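Local coordinates for protein pectinesterase A (Erwinia chrysanthemi, PDB 2NTP) that removes methyl esters from the galacturonate units of pectin, releasing methanol as the first step in the soft-rotting of plant tissue, at residues T33-L38 and N53-K58; A70-T75 and N107-P112; S94-S99 and G139-F144. All blocks are in the same frame, centred on the assembly; numbering follows the deposited sequence.

Interaction 1. Residues T33-L38 and N53-K58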
loop_
_atom_site.group_PDB
_atom_site.type_symbol
_atom_site.label_atom_id
_atom_site.label_comp_id
_atom_site.label_asym_id
_atom_site.label_seq_id
_atom_site.Cartn_x
_atom_site.Cartn_y
_atom_site.Cartn_z
ATOM N N THR A 33 -8.028 -11.116 -23.282
ATOM C CA THR A 33 -8.720 -9.977 -23.880
ATOM C C THR A 33 -9.171 -9.038 -22.759
ATOM O O THR A 33 -9.458 -9.504 -21.651
ATOM C CB THR A 33 -9.946 -10.422 -24.721
ATOM O OG1 THR A 33 -10.727 -11.366 -23.976
ATOM C CG2 THR A 33 -9.496 -11.065 -26.025
ATOM N N PRO A 34 -9.216 -7.717 -23.027
ATOM C CA PRO A 34 -9.652 -6.790 -21.975
ATOM C C PRO A 34 -11.066 -7.088 -21.469
ATOM O O PRO A 34 -11.966 -7.385 -22.261
ATOM C CB PRO A 34 -9.598 -5.416 -22.656
ATOM C CG PRO A 34 -9.565 -5.696 -24.115
ATOM C CD PRO A 34 -8.877 -7.009 -24.276
ATOM N N PHE A 35 -11.238 -7.039 -20.150
ATOM C CA PHE A 35 -12.552 -7.201 -19.533
ATOM C C PHE A 35 -12.759 -6.063 -18.546
ATOM O O PHE A 35 -11.993 -5.922 -17.588
ATOM C CB PHE A 35 -12.656 -8.557 -18.831
ATOM C CG PHE A 35 -14.068 -8.969 -18.506
ATOM C CD1 PHE A 35 -14.865 -9.582 -19.472
ATOM C CD2 PHE A 35 -14.603 -8.749 -17.238
ATOM C CE1 PHE A 35 -16.171 -9.968 -19.184
ATOM C CE2 PHE A 35 -15.914 -9.132 -16.942
ATOM C CZ PHE A 35 -16.697 -9.741 -17.920
ATOM N N VAL A 36 -13.784 -5.254 -18.797
ATOM C CA VAL A 36 -14.020 -4.018 -18.052
ATOM C C VAL A 36 -15.342 -4.089 -17.294
ATOM O O VAL A 36 -16.400 -4.335 -17.884
ATOM C CB VAL A 36 -14.015 -2.783 -18.987
ATOM C CG1 VAL A 36 -14.020 -1.485 -18.187
ATOM C CG2 VAL A 36 -12.812 -2.836 -19.935
ATOM N N ILE A 37 -15.269 -3.866 -15.982
ATOM C CA ILE A 37 -16.437 -3.949 -15.110
ATOM C C ILE A 37 -16.753 -2.593 -14.483
ATOM O O ILE A 37 -15.893 -1.978 -13.840
ATOM C CB ILE A 37 -16.233 -5.012 -13.999
ATOM C CG1 ILE A 37 -15.911 -6.373 -14.622
ATOM C CG2 ILE A 37 -17.473 -5.094 -13.090
ATOM C CD1 ILE A 37 -15.363 -7.409 -13.642
ATOM N N LEU A 38 -17.982 -2.126 -14.686
ATOM C CA LEU A 38 -18.456 -0.921 -14.021
ATOM C C LEU A 38 -19.068 -1.324 -12.692
ATOM O O LEU A 38 -19.886 -2.248 -12.630
ATOM C CB LEU A 38 -19.480 -0.163 -14.877
ATOM C CG LEU A 38 -20.126 1.096 -14.276
ATOM C CD1 LEU A 38 -19.121 2.235 -14.075
ATOM C CD2 LEU A 38 -21.299 1.567 -15.141
ATOM N N ASN A 53 -5.574 -11.934 -16.330
ATOM C CA ASN A 53 -4.859 -10.833 -16.969
ATOM C C ASN A 53 -5.810 -9.881 -17.685
ATOM O O ASN A 53 -6.856 -10.303 -18.187
ATOM C CB ASN A 53 -3.835 -11.375 -17.972
ATOM C CG ASN A 53 -2.694 -12.137 -17.306
ATOM O OD1 ASN A 53 -2.337 -11.885 -16.153
ATOM N ND2 ASN A 53 -2.104 -13.068 -18.046
ATOM N N ASN A 54 -5.436 -8.599 -17.732
ATOM C CA ASN A 54 -6.168 -7.591 -18.506
ATOM C C ASN A 54 -7.591 -7.348 -17.983
ATOM O O ASN A 54 -8.526 -7.115 -18.758
ATOM C CB ASN A 54 -6.180 -7.991 -19.994
ATOM C CG ASN A 54 -6.142 -6.799 -20.941
ATOM O OD1 ASN A 54 -6.199 -5.637 -20.533
ATOM N ND2 ASN A 54 -6.046 -7.095 -22.233
ATOM N N LEU A 55 -7.746 -7.428 -16.660
ATOM C CA LEU A 55 -9.017 -7.130 -15.999
ATOM C C LEU A 55 -8.996 -5.706 -15.472
ATOM O O LEU A 55 -7.967 -5.251 -14.956
ATOM C CB LEU A 55 -9.292 -8.109 -14.854
ATOM C CG LEU A 55 -10.540 -7.798 -14.013
ATOM C CD1 LEU A 55 -11.824 -8.090 -14.794
ATOM C CD2 LEU A 55 -10.514 -8.545 -12.700
ATOM N N HIS A 56 -10.128 -5.018 -15.609
ATOM C CA HIS A 56 -10.236 -3.588 -15.293
ATOM C C HIS A 56 -11.539 -3.268 -14.570
ATOM O O HIS A 56 -12.627 -3.611 -15.041
ATOM C CB HIS A 56 -10.094 -2.757 -16.569
ATOM C CG HIS A 56 -8.914 -3.151 -17.399
ATOM N ND1 HIS A 56 -7.653 -2.636 -17.192
ATOM C CD2 HIS A 56 -8.791 -4.055 -18.399
ATOM C CE1 HIS A 56 -6.811 -3.183 -18.046
ATOM N NE2 HIS A 56 -7.473 -4.060 -18.780
ATOM N N LEU A 57 -11.407 -2.628 -13.410
ATOM C CA LEU A 57 -12.553 -2.213 -12.607
ATOM C C LEU A 57 -12.674 -0.701 -12.657
ATOM O O LEU A 57 -11.674 0.001 -12.531
ATOM C CB LEU A 57 -12.403 -2.680 -11.152
ATOM C CG LEU A 57 -12.117 -4.163 -10.881
ATOM C CD1 LEU A 57 -11.966 -4.425 -9.386
ATOM C CD2 LEU A 57 -13.220 -5.057 -11.469
ATOM N N LYS A 58 -13.897 -0.215 -12.860
ATOM C CA LYS A 58 -14.190 1.214 -12.845
ATOM C C LYS A 58 -15.390 1.477 -11.946
ATOM O O LYS A 58 -16.497 1.029 -12.242
ATOM C CB LYS A 58 -14.468 1.733 -14.266
ATOM C CG LYS A 58 -14.621 3.246 -14.351
ATOM C CD LYS A 58 -14.852 3.707 -15.785
ATOM C CE LYS A 58 -15.076 5.214 -15.854
ATOM N NZ LYS A 58 -15.129 5.705 -17.268
#

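Interaction 2. Residues A70-T75 and N107-P112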
loop_
_atom_site.group_PDB
_atom_site.type_symbol
_atom_site.label_atom_id
_atom_site.label_comp_id
_atom_site.label_asym_id
_atom_site.label_seq_id
_atom_site.Cartn_x
_atom_site.Cartn_y
_atom_site.Cartn_z
ATOM N N ALA A 70 -13.094 -6.661 6.639
ATOM C CA ALA A 70 -12.292 -6.554 7.855
ATOM C C ALA A 70 -11.531 -7.845 8.131
ATOM O O ALA A 70 -12.130 -8.875 8.469
ATOM C CB ALA A 70 -13.173 -6.180 9.044
ATOM N N THR A 71 -10.208 -7.796 7.975
ATOM C CA THR A 71 -9.357 -8.964 8.217
ATOM C C THR A 71 -7.977 -8.522 8.691
ATOM O O THR A 71 -7.283 -7.796 7.974
ATOM C CB THR A 71 -9.176 -9.832 6.931
ATOM O OG1 THR A 71 -10.398 -9.866 6.174
ATOM C CG2 THR A 71 -8.733 -11.257 7.276
ATOM N N ALA A 72 -7.583 -8.944 9.892
ATOM C CA ALA A 72 -6.207 -8.723 10.351
ATOM C C ALA A 72 -5.373 -9.977 10.134
ATOM O O ALA A 72 -5.926 -11.070 9.954
ATOM C CB ALA A 72 -6.179 -8.313 11.820
ATOM N N ALA A 73 -4.049 -9.819 10.157
ATOM C CA ALA A 73 -3.134 -10.960 10.092
ATOM C C ALA A 73 -3.450 -11.978 11.185
ATOM O O ALA A 73 -3.351 -13.180 10.957
ATOM C CB ALA A 73 -1.689 -10.497 10.206
ATOM N N GLY A 74 -3.846 -11.480 12.356
ATOM C CA GLY A 74 -4.139 -12.328 13.512
ATOM C C GLY A 74 -5.561 -12.859 13.573
ATOM O O GLY A 74 -5.900 -13.613 14.495
ATOM N N THR A 75 -6.396 -12.464 12.611
ATOM C CA THR A 75 -7.747 -13.019 12.486
ATOM C C THR A 75 -7.619 -14.507 12.176
ATOM O O THR A 75 -6.800 -14.905 11.347
ATOM C CB THR A 75 -8.571 -12.310 11.382
ATOM O OG1 THR A 75 -8.642 -10.906 11.657
ATOM C CG2 THR A 75 -9.995 -12.865 11.299
ATOM N N ASN A 107 -9.489 -2.003 4.160
ATOM C CA ASN A 107 -9.522 -3.030 5.195
ATOM C C ASN A 107 -10.163 -2.404 6.426
ATOM O O ASN A 107 -9.679 -1.394 6.952
ATOM C CB ASN A 107 -8.145 -3.621 5.503
ATOM C CG ASN A 107 -8.239 -4.922 6.303
ATOM O OD1 ASN A 107 -8.970 -5.006 7.297
ATOM N ND2 ASN A 107 -7.503 -5.937 5.872
ATOM N N ASP A 108 -11.279 -2.987 6.848
ATOM C CA ASP A 108 -12.091 -2.398 7.908
ATOM C C ASP A 108 -11.737 -2.921 9.297
ATOM O O ASP A 108 -12.470 -2.666 10.260
ATOM C CB ASP A 108 -13.586 -2.596 7.615
ATOM C CG ASP A 108 -14.112 -1.634 6.569
ATOM O OD1 ASP A 108 -13.428 -0.642 6.244
ATOM O OD2 ASP A 108 -15.237 -1.871 6.079
ATOM N N PHE A 109 -10.621 -3.642 9.409
ATOM C CA PHE A 109 -10.131 -4.043 10.725
ATOM C C PHE A 109 -10.026 -2.799 11.595
ATOM O O PHE A 109 -9.337 -1.826 11.250
ATOM C CB PHE A 109 -8.788 -4.775 10.652
ATOM C CG PHE A 109 -8.181 -5.063 12.001
ATOM C CD1 PHE A 109 -8.805 -5.936 12.886
ATOM C CD2 PHE A 109 -6.983 -4.459 12.381
ATOM C CE1 PHE A 109 -8.247 -6.205 14.132
ATOM C CE2 PHE A 109 -6.417 -4.718 13.631
ATOM C CZ PHE A 109 -7.054 -5.597 14.506
ATOM N N ASP A 110 -10.737 -2.828 12.716
ATOM C CA ASP A 110 -10.799 -1.675 13.594
ATOM C C ASP A 110 -9.586 -1.671 14.514
ATOM O O ASP A 110 -9.668 -2.054 15.681
ATOM C CB ASP A 110 -12.106 -1.689 14.393
ATOM C CG ASP A 110 -12.437 -0.344 15.019
ATOM O OD1 ASP A 110 -11.522 0.476 15.258
ATOM O OD2 ASP A 110 -13.638 -0.116 15.292
ATOM N N PHE A 111 -8.451 -1.242 13.972
ATOM C CA PHE A 111 -7.223 -1.163 14.754
ATOM C C PHE A 111 -7.386 -0.406 16.082
ATOM O O PHE A 111 -6.988 -0.923 17.123
ATOM C CB PHE A 111 -6.082 -0.581 13.916
ATOM C CG PHE A 111 -4.801 -0.413 14.672
ATOM C CD1 PHE A 111 -3.907 -1.470 14.795
ATOM C CD2 PHE A 111 -4.482 0.808 15.262
ATOM C CE1 PHE A 111 -2.714 -1.312 15.497
ATOM C CE2 PHE A 111 -3.294 0.973 15.962
ATOM C CZ PHE A 111 -2.410 -0.095 16.088
ATOM N N PRO A 112 -7.953 0.822 16.058
ATOM C CA PRO A 112 -8.070 1.534 17.340
ATOM C C PRO A 112 -8.929 0.808 18.381
ATOM O O PRO A 112 -8.577 0.804 19.560
ATOM C CB PRO A 112 -8.712 2.867 16.946
ATOM C CG PRO A 112 -8.327 3.051 15.494
ATOM C CD PRO A 112 -8.445 1.654 14.941
#

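Interaction 3. Residues S94-S99 and G139-F144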
loop_
_atom_site.group_PDB
_atom_site.type_symbol
_atom_site.label_atom_id
_atom_site.label_comp_id
_atom_site.label_asym_id
_atom_site.label_seq_id
_atom_site.Cartn_x
_atom_site.Cartn_y
_atom_site.Cartn_z
ATOM N N SER A 94 -2.983 -10.746 -8.515
ATOM C CA SER A 94 -2.041 -11.793 -8.916
ATOM C C SER A 94 -2.157 -12.039 -10.417
ATOM O O SER A 94 -2.153 -13.186 -10.882
ATOM C CB SER A 94 -2.321 -13.088 -8.153
ATOM O OG SER A 94 -2.066 -12.921 -6.769
ATOM N N ALA A 95 -2.287 -10.945 -11.161
ATOM C CA ALA A 95 -2.394 -10.989 -12.613
ATOM C C ALA A 95 -1.748 -9.738 -13.189
ATOM O O ALA A 95 -1.459 -8.781 -12.464
ATOM C CB ALA A 95 -3.845 -11.076 -13.034
ATOM N N LYS A 96 -1.519 -9.755 -14.498
ATOM C CA LYS A 96 -0.881 -8.643 -15.186
ATOM C C LYS A 96 -1.910 -7.713 -15.804
ATOM O O LYS A 96 -3.032 -8.121 -16.091
ATOM C CB LYS A 96 0.058 -9.169 -16.273
ATOM C CG LYS A 96 1.243 -9.925 -15.721
ATOM C CD LYS A 96 2.090 -10.511 -16.823
ATOM C CE LYS A 96 3.269 -11.267 -16.234
ATOM N NZ LYS A 96 2.819 -12.301 -15.259
ATOM N N ASP A 97 -1.506 -6.458 -15.999
ATOM C CA ASP A 97 -2.312 -5.449 -16.699
ATOM C C ASP A 97 -3.683 -5.207 -16.075
ATOM O O ASP A 97 -4.673 -4.997 -16.781
ATOM C CB ASP A 97 -2.407 -5.781 -18.192
ATOM C CG ASP A 97 -1.048 -5.805 -18.858
ATOM O OD1 ASP A 97 -0.323 -4.791 -18.774
ATOM O OD2 ASP A 97 -0.696 -6.838 -19.456
ATOM N N PHE A 98 -3.720 -5.231 -14.743
ATOM C CA PHE A 98 -4.911 -4.872 -13.991
ATOM C C PHE A 98 -4.992 -3.360 -13.872
ATOM O O PHE A 98 -3.965 -2.696 -13.738
ATOM C CB PHE A 98 -4.862 -5.478 -12.580
ATOM C CG PHE A 98 -6.021 -5.065 -11.705
ATOM C CD1 PHE A 98 -7.253 -5.707 -11.819
ATOM C CD2 PHE A 98 -5.890 -4.020 -10.780
ATOM C CE1 PHE A 98 -8.337 -5.323 -11.027
ATOM C CE2 PHE A 98 -6.973 -3.626 -9.986
ATOM C CZ PHE A 98 -8.195 -4.279 -10.106
ATOM N N SER A 99 -6.205 -2.822 -13.912
ATOM C CA SER A 99 -6.430 -1.438 -13.498
ATOM C C SER A 99 -7.689 -1.300 -12.657
ATOM O O SER A 99 -8.662 -2.033 -12.849
ATOM C CB SER A 99 -6.451 -0.469 -14.689
ATOM O OG SER A 99 -7.620 -0.605 -15.477
ATOM N N GLY A 139 1.865 -9.987 -9.991
ATOM C CA GLY A 139 1.352 -8.720 -10.447
ATOM C C GLY A 139 2.478 -7.971 -11.121
ATOM O O GLY A 139 3.593 -7.850 -10.580
ATOM N N ASP A 140 2.200 -7.514 -12.332
ATOM C CA ASP A 140 3.042 -6.543 -13.007
ATOM C C ASP A 140 2.126 -5.662 -13.835
ATOM O O ASP A 140 1.116 -6.130 -14.360
ATOM C CB ASP A 140 4.089 -7.226 -13.898
ATOM C CG ASP A 140 5.098 -6.244 -14.481
ATOM O OD1 ASP A 140 5.339 -5.172 -13.874
ATOM O OD2 ASP A 140 5.663 -6.546 -15.557
ATOM N N ARG A 141 2.483 -4.386 -13.930
ATOM C CA ARG A 141 1.726 -3.402 -14.698
ATOM C C ARG A 141 0.308 -3.227 -14.142
ATOM O O ARG A 141 -0.678 -3.369 -14.865
ATOM C CB ARG A 141 1.722 -3.764 -16.197
ATOM C CG ARG A 141 3.124 -3.960 -16.787
ATOM C CD ARG A 141 3.089 -4.210 -18.301
ATOM N NE ARG A 141 2.316 -5.403 -18.651
ATOM C CZ ARG A 141 2.821 -6.630 -18.781
ATOM N NH1 ARG A 141 4.115 -6.857 -18.600
ATOM N NH2 ARG A 141 2.023 -7.641 -19.097
ATOM N N ALA A 142 0.231 -2.925 -12.841
ATOM C CA ALA A 142 -1.033 -2.656 -12.160
ATOM C C ALA A 142 -1.217 -1.151 -11.991
ATOM O O ALA A 142 -0.346 -0.475 -11.444
ATOM C CB ALA A 142 -1.069 -3.353 -10.801
ATOM N N TYR A 143 -2.357 -0.642 -12.445
ATOM C CA TYR A 143 -2.589 0.802 -12.520
ATOM C C TYR A 143 -3.800 1.192 -11.688
ATOM O O TYR A 143 -4.887 0.645 -11.867
ATOM C CB TYR A 143 -2.787 1.186 -13.992
ATOM C CG TYR A 143 -3.021 2.652 -14.326
ATOM C CD1 TYR A 143 -2.627 3.689 -13.467
ATOM C CD2 TYR A 143 -3.609 2.997 -15.543
ATOM C CE1 TYR A 143 -2.850 5.038 -13.812
ATOM C CE2 TYR A 143 -3.820 4.323 -15.895
ATOM C CZ TYR A 143 -3.444 5.336 -15.032
ATOM O OH TYR A 143 -3.661 6.643 -15.411
ATOM N N PHE A 144 -3.602 2.141 -10.778
ATOM C CA PHE A 144 -4.677 2.603 -9.905
ATOM C C PHE A 144 -4.830 4.107 -10.046
ATOM O O PHE A 144 -3.939 4.858 -9.660
ATOM C CB PHE A 144 -4.382 2.201 -8.455
ATOM C CG PHE A 144 -4.163 0.728 -8.286
ATOM C CD1 PHE A 144 -2.903 0.171 -8.515
ATOM C CD2 PHE A 144 -5.223 -0.108 -7.943
ATOM C CE1 PHE A 144 -2.696 -1.207 -8.386
ATOM C CE2 PHE A 144 -5.028 -1.481 -7.813
ATOM C CZ PHE A 144 -3.760 -2.030 -8.039
HETATM O O HOH W 1 -1.474 -6.002 -12.794
HETATM O O HOH W 2 -2.745 -1.570 -16.013
#

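Interaction 1. Residues T33-L38 and N53-K58
Ile-37 and Leu-57 lie side by side and point the same way, as paired residues do in the parallel β-helix of the pectinesterases, where strands 35-39 and 55-59 are neighbours in one long sheet. Ile-37 CD1 touches two leucine methyls on one side, 3.8 Å from Leu-55 CD1 and 3.9 Å from Leu-57 CD2. Its CG1 stands anti to the carbonyl carbon (chi1 -56°), which sends the long branch back toward Leu-55. Phe-35 shares this face; Leu-55 CD1 meets the edge of its ring at CD2, 3.8 Å away. Apolar side chains suit this side: helix 21-26 covers Ile-37 and Leu-55, and Phe-35 packs on the following loop at Ser-27 and Ala-28. Four backbone bonds, among them Ile-37 N to His-56 O at 2.8 Å, hold the register. On the other face, with Val-36, the imidazole of His-56 is fixed at both nitrogens, ND1 bonding to Ser-99 OG. Asn-54 runs beside Pro-34, its ND2 3.5 Å from Pro-34 CD and bonded to Ser-32 O. An asparagine can give and take at once: its OD1 accepts from His-56 NE2 at 2.7 Å, nearly straight (171°) and in the imidazole plane.

Interaction 2. Residues A70-T75 and N107-P112
Ala-70, which loses the most surface here, sets its methyl against the backbone between two residues: CB is 3.6 Å from both Asp-108 C and Phe-109 N. A small side chain fits where the chains come this near. Ala-72 uses its methyl differently. Its CB sits over the centre of the Phe-109 ring, 3.6 Å from the centroid and only 7° off the normal, a CH-pi contact that a flat aromatic is well shaped to receive. The benzyl group lies there because Phe-109 CG is anti to its backbone N (chi1 173°); the backbone N of Phe-111 lies over the other face, toward the rim. These are the loops that follow strands 65-69 and 103-107, neighbours in a sheet of the parallel β-helix, and an Asx turn shapes the second of them. Asn-107 makes that turn by accepting Phe-109 N at OD1, 3.0 Å away and in the carbonyl plane. The same oxygen takes Thr-71 N at 3.1 Å from a tilted direction, while ND2 gives to Thr-71 O at 2.8 Å, on a lone pair. An amide suits this place, since it can answer both the N-H and the C=O of Thr-71; its ND2 also bonds to Val-131 O.

Interaction 3. Residues S94-S99 and G139-F144
Ser-94 passes Gly-139 backbone to backbone, and Ala-95 O makes a nearly straight CA-H...O contact with Gly-139 CA at 3.5 Å. One water bridges the chains, donating to Ala-95 O and Asp-140 O and accepting from Phe-98 N. Lys-96 crosses Arg-141 obliquely, CD 3.7 Å from NH2. Asp-97 N bonds to Asp-140 O, and the Asp-97 carboxylate is gripped side-on by the Arg-141 guanidinium. Arg-141 NE meets Asp-97 OD1 on the syn side at 2.7 Å, and NH2 reaches OD2 at 2.9 Å from above the carboxylate plane. Both oxygens lie in the guanidinium plane, though the groups are turned 36° apart; the bend at chi3 (-60°) swings the arginine end back. Asp-140 OD2, salt-bridged to Arg-162, also lies near Arg-141 NH1, a charge contact well out of the guanidinium plane with no N-H directed at it. The Phe-98 and Phe-144 rings meet obliquely, planes at 49°, with Phe-98 CE2 3.6 Å from Phe-144 CE2; Phe-98 O accepts Tyr-143 N at 2.9 Å. Ser-99 CB sits 3.4 Å from Tyr-143 O, and its hydroxyl suits the place by bonding His-56 ND1. A loop leads into a strand on each of two neighbouring coils, stacked as in a parallel β-helix.

From the N terminus, interaction 1 closes first, bringing strand 55-59 beside strand 35-39 before interaction 2 opens. Interactions 2 and 3 then cross, the chain passing 70-75, 94-99, 107-112 and 139-144 in turn. Segment 107-112 closes interaction 2 across 31 residues and 139-144 closes interaction 3 across 39, each joining successive coils. Interactions 1 and 3 lie about 11 Å apart between centres and touch, since strands 35-39, 55-59, 99-101 and 142-145 follow one another in the same sheet. Asn-53 OD1 to Lys-96 N, at 2.8 Å, is a probable hydrogen bond between them. Interaction 2 stands apart, about 28 Å from interaction 1 by centres, joining loops beyond a second sheet near the substrate site.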